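Local coordinates for DNA replication regulator protein HobA (Helicobacter pylori, PDB 2UVP), which is required for initiation of DNA replication and increases the binding of DnaA to the oriC region, at residues L34-T46 / F140-L153. Residues are numbered along the deposited sequence; the frame is centred on the assembly and turned at random.
Sequences LERSSYAKLIAQT and FLWLFEELKEDCLL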
# COMPACT_ATOMS: atom_id res chain seq x y z
N LEU A 34 -15.34 14.87 31.34
CA LEU A 34 -15.62 16.31 31.16
C LEU A 34 -15.91 16.67 29.69
O LEU A 34 -16.16 17.84 29.36
CB LEU A 34 -14.43 17.13 31.69
CG LEU A 34 -14.06 16.99 33.17
CD1 LEU A 34 -12.71 17.67 33.44
CD2 LEU A 34 -15.16 17.60 34.06
N GLU A 35 -15.86 15.68 28.81
CA GLU A 35 -16.03 15.95 27.39
C GLU A 35 -17.49 16.22 27.10
O GLU A 35 -18.36 15.40 27.41
CB GLU A 35 -15.53 14.79 26.54
CG GLU A 35 -15.76 14.98 25.04
CD GLU A 35 -15.12 16.26 24.51
OE1 GLU A 35 -13.96 16.58 24.91
OE2 GLU A 35 -15.76 16.94 23.68
N ARG A 36 -17.76 17.37 26.48
CA ARG A 36 -19.13 17.81 26.31
C ARG A 36 -19.67 17.66 24.90
O ARG A 36 -20.87 17.81 24.71
CB ARG A 36 -19.30 19.27 26.78
CG ARG A 36 -18.76 19.53 28.18
CD ARG A 36 -19.39 18.61 29.23
NE ARG A 36 -18.76 18.89 30.54
CZ ARG A 36 -18.79 18.06 31.58
NH1 ARG A 36 -19.40 16.89 31.51
NH2 ARG A 36 -18.19 18.43 32.71
N SER A 37 -18.82 17.35 23.91
CA SER A 37 -19.36 17.02 22.57
C SER A 37 -20.18 15.73 22.69
O SER A 37 -20.04 14.97 23.66
CB SER A 37 -18.27 16.91 21.50
OG SER A 37 -17.39 15.83 21.75
N SER A 38 -21.05 15.49 21.72
CA SER A 38 -22.07 14.46 21.86
C SER A 38 -21.57 13.09 21.45
O SER A 38 -22.21 12.40 20.63
CB SER A 38 -23.30 14.85 21.04
OG SER A 38 -23.97 15.94 21.65
N TYR A 39 -20.46 12.66 22.03
CA TYR A 39 -19.85 11.39 21.65
C TYR A 39 -20.73 10.17 21.93
O TYR A 39 -20.70 9.21 21.17
CB TYR A 39 -18.45 11.23 22.27
CG TYR A 39 -18.46 11.09 23.78
CD1 TYR A 39 -18.65 9.84 24.37
CD2 TYR A 39 -18.29 12.20 24.61
CE1 TYR A 39 -18.67 9.68 25.74
CE2 TYR A 39 -18.31 12.06 25.99
CZ TYR A 39 -18.51 10.79 26.54
OH TYR A 39 -18.54 10.58 27.90
N ALA A 40 -21.50 10.20 23.03
CA ALA A 40 -22.40 9.09 23.35
C ALA A 40 -23.46 8.93 22.26
O ALA A 40 -23.68 7.84 21.75
CB ALA A 40 -23.06 9.27 24.74
N LYS A 41 -24.10 10.04 21.90
CA LYS A 41 -25.13 10.00 20.85
C LYS A 41 -24.56 9.56 19.50
O LYS A 41 -25.16 8.74 18.79
CB LYS A 41 -25.83 11.36 20.70
CG LYS A 41 -26.93 11.34 19.63
CD LYS A 41 -27.64 12.67 19.46
CE LYS A 41 -26.71 13.74 18.89
NZ LYS A 41 -27.46 15.02 18.65
N LEU A 42 -23.38 10.09 19.17
CA LEU A 42 -22.73 9.74 17.89
C LEU A 42 -22.34 8.28 17.85
O LEU A 42 -22.49 7.59 16.81
CB LEU A 42 -21.52 10.64 17.67
CG LEU A 42 -21.74 12.06 17.10
CD1 LEU A 42 -23.10 12.63 17.38
CD2 LEU A 42 -20.67 13.00 17.59
N ILE A 43 -21.82 7.78 18.97
CA ILE A 43 -21.51 6.36 19.08
C ILE A 43 -22.77 5.50 18.91
O ILE A 43 -22.77 4.51 18.17
CB ILE A 43 -20.76 6.04 20.38
CG1 ILE A 43 -19.35 6.65 20.33
CG2 ILE A 43 -20.73 4.51 20.65
CD1 ILE A 43 -18.57 6.53 21.63
N ALA A 44 -23.87 5.90 19.57
CA ALA A 44 -25.12 5.13 19.47
C ALA A 44 -25.60 5.08 18.02
O ALA A 44 -25.96 4.01 17.52
CB ALA A 44 -26.19 5.73 20.36
N GLN A 45 -25.57 6.23 17.36
CA GLN A 45 -26.06 6.34 15.98
C GLN A 45 -25.22 5.51 15.03
O GLN A 45 -25.74 4.85 14.12
CB GLN A 45 -26.06 7.79 15.53
CG GLN A 45 -27.06 8.64 16.31
CD GLN A 45 -27.09 10.09 15.90
OE1 GLN A 45 -26.29 10.54 15.08
NE2 GLN A 45 -28.04 10.84 16.47
N THR A 46 -23.92 5.49 15.27
CA THR A 46 -23.00 4.66 14.48
C THR A 46 -23.25 3.16 14.71
O THR A 46 -23.24 2.38 13.75
CB THR A 46 -21.55 5.06 14.77
OG1 THR A 46 -21.40 6.46 14.54
CG2 THR A 46 -20.57 4.29 13.84
N PHE A 140 -19.80 10.03 10.96
CA PHE A 140 -19.30 9.92 12.33
C PHE A 140 -18.00 10.68 12.25
O PHE A 140 -16.99 10.16 11.78
CB PHE A 140 -19.04 8.43 12.59
CG PHE A 140 -18.63 8.06 14.00
CD1 PHE A 140 -17.82 6.94 14.19
CD2 PHE A 140 -19.12 8.73 15.13
CE1 PHE A 140 -17.46 6.49 15.49
CE2 PHE A 140 -18.77 8.30 16.42
CZ PHE A 140 -17.93 7.18 16.60
N LEU A 141 -18.04 11.95 12.67
CA LEU A 141 -16.95 12.86 12.40
C LEU A 141 -16.19 13.22 13.66
O LEU A 141 -16.77 13.74 14.63
CB LEU A 141 -17.45 14.14 11.71
CG LEU A 141 -18.25 13.93 10.41
CD1 LEU A 141 -18.73 15.27 9.83
CD2 LEU A 141 -17.46 13.15 9.39
N TRP A 142 -14.89 12.94 13.63
CA TRP A 142 -14.02 13.25 14.74
C TRP A 142 -13.13 14.36 14.25
O TRP A 142 -12.15 14.11 13.53
CB TRP A 142 -13.18 12.02 15.10
CG TRP A 142 -13.93 10.82 15.56
CD1 TRP A 142 -15.26 10.50 15.37
CD2 TRP A 142 -13.35 9.71 16.25
NE1 TRP A 142 -15.53 9.27 15.94
CE2 TRP A 142 -14.37 8.77 16.49
CE3 TRP A 142 -12.05 9.44 16.73
CZ2 TRP A 142 -14.14 7.56 17.18
CZ3 TRP A 142 -11.82 8.23 17.41
CH2 TRP A 142 -12.86 7.31 17.63
N LEU A 143 -13.50 15.59 14.59
CA LEU A 143 -12.90 16.76 13.94
C LEU A 143 -12.26 17.70 14.93
O LEU A 143 -12.54 17.63 16.13
CB LEU A 143 -13.99 17.55 13.16
CG LEU A 143 -14.81 16.74 12.14
CD1 LEU A 143 -15.97 17.60 11.59
CD2 LEU A 143 -13.92 16.22 11.02
N PHE A 144 -11.41 18.58 14.41
CA PHE A 144 -10.81 19.64 15.22
C PHE A 144 -11.68 20.91 15.30
O PHE A 144 -11.41 21.81 16.11
CB PHE A 144 -9.42 19.95 14.70
CG PHE A 144 -8.50 18.76 14.71
CD1 PHE A 144 -8.35 18.01 15.87
CD2 PHE A 144 -7.77 18.42 13.59
CE1 PHE A 144 -7.48 16.90 15.89
CE2 PHE A 144 -6.89 17.34 13.60
CZ PHE A 144 -6.76 16.57 14.76
N GLU A 145 -12.70 20.98 14.46
CA GLU A 145 -13.76 21.99 14.59
C GLU A 145 -15.04 21.48 13.96
O GLU A 145 -15.00 20.71 13.00
CB GLU A 145 -13.36 23.33 13.97
CG GLU A 145 -12.82 23.26 12.56
CD GLU A 145 -12.29 24.63 12.09
OE1 GLU A 145 -13.10 25.59 12.04
OE2 GLU A 145 -11.07 24.73 11.78
N GLU A 146 -16.18 21.90 14.51
CA GLU A 146 -17.46 21.41 14.04
C GLU A 146 -17.66 21.82 12.58
O GLU A 146 -17.36 22.95 12.20
CB GLU A 146 -18.63 21.92 14.90
CG GLU A 146 -19.93 21.17 14.59
CD GLU A 146 -21.12 21.63 15.42
OE1 GLU A 146 -21.04 21.61 16.67
OE2 GLU A 146 -22.15 21.99 14.82
N LEU A 147 -18.14 20.89 11.77
CA LEU A 147 -18.35 21.17 10.36
C LEU A 147 -19.80 21.51 10.09
O LEU A 147 -20.10 22.46 9.38
CB LEU A 147 -17.91 19.95 9.53
CG LEU A 147 -18.24 19.91 8.03
CD1 LEU A 147 -17.33 20.85 7.25
CD2 LEU A 147 -18.14 18.49 7.51
N LYS A 148 -20.70 20.77 10.73
CA LYS A 148 -22.01 20.52 10.16
C LYS A 148 -22.97 20.29 11.33
O LYS A 148 -23.34 21.24 12.02
CB LYS A 148 -21.86 19.28 9.26
CG LYS A 148 -23.03 18.85 8.37
CD LYS A 148 -22.72 17.44 7.79
CE LYS A 148 -23.78 16.94 6.82
NZ LYS A 148 -24.92 16.26 7.48
N GLU A 149 -23.36 19.03 11.54
CA GLU A 149 -24.13 18.62 12.71
C GLU A 149 -23.16 18.36 13.87
O GLU A 149 -21.96 18.64 13.76
CB GLU A 149 -24.94 17.35 12.40
CG GLU A 149 -25.63 17.32 11.03
CD GLU A 149 -26.78 18.33 10.90
OE1 GLU A 149 -27.25 18.87 11.93
OE2 GLU A 149 -27.20 18.59 9.75
N ASP A 150 -23.67 17.84 14.98
CA ASP A 150 -22.82 17.44 16.10
C ASP A 150 -21.70 16.56 15.58
O ASP A 150 -21.92 15.64 14.78
CB ASP A 150 -23.62 16.67 17.15
CG ASP A 150 -24.60 17.54 17.91
OD1 ASP A 150 -25.32 17.00 18.79
OD2 ASP A 150 -24.66 18.77 17.64
N CYS A 151 -20.48 16.86 16.02
CA CYS A 151 -19.35 15.99 15.76
C CYS A 151 -18.66 15.71 17.08
O CYS A 151 -18.96 16.33 18.10
CB CYS A 151 -18.37 16.66 14.81
SG CYS A 151 -17.48 18.00 15.58
N LEU A 152 -17.75 14.74 17.06
CA LEU A 152 -16.90 14.50 18.21
C LEU A 152 -15.73 15.44 18.05
O LEU A 152 -15.01 15.42 17.05
CB LEU A 152 -16.49 13.02 18.23
CG LEU A 152 -15.55 12.30 19.21
CD1 LEU A 152 -15.41 12.90 20.60
CD2 LEU A 152 -16.02 10.83 19.27
N LEU A 153 -15.54 16.31 19.04
CA LEU A 153 -14.55 17.37 18.96
C LEU A 153 -13.24 16.97 19.63
O LEU A 153 -13.25 16.48 20.76
CB LEU A 153 -15.09 18.63 19.62
CG LEU A 153 -15.92 19.53 18.71
CD1 LEU A 153 -16.58 20.64 19.56
CD2 LEU A 153 -15.06 20.09 17.59
O HOH W 1 -12.38 17.69 22.99
O HOH W 2 -21.14 17.19 19.63
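Thr46 and Trp142 sit on opposite faces of the Phe140 ring. Thr46 CB stands 4.2 Å from the ring centroid, 9° off its normal, a CH-pi contact. On the other side Trp142 NE1 lies 3.2 Å above the plane, over the ring centre. The Trp142 edge thus points at the Phe140 face, with Phe140 CD2 in the Trp142 plane. Leu152 CD2 lies over one Trp142 face, offset toward the rim. Thr46 OG1, beside its backbone N (chi1 -55°), donates back to Leu42 O at 2.8 Å. Leu42 CB and Ile43 CG1 pack against Phe140 CE2 and CZ. Leu42 CD2 rests on the Cys151-Leu152 peptide.

Before the helix and in its first turn the contact turns polar. Lys41 NZ forms a salt bridge with Asp150 OD1 at 2.9 Å, from above the carboxylate plane; Ser38 OG adds a weak hydrogen bond. Ser37 N and OG grip Glu35 OE2 from opposite faces, orienting the hydroxyl to accept a weak bond from Leu153 N. Waters join Glu35 OE1 to Leu153 O and Ser38 N to Cys151 O.

Asp150 ties calcium-binding loop 144-151 (Glu146, Glu149) to helix 39-51, which borders the chain's parallel sheet in this SIS-clan alpha/beta fold.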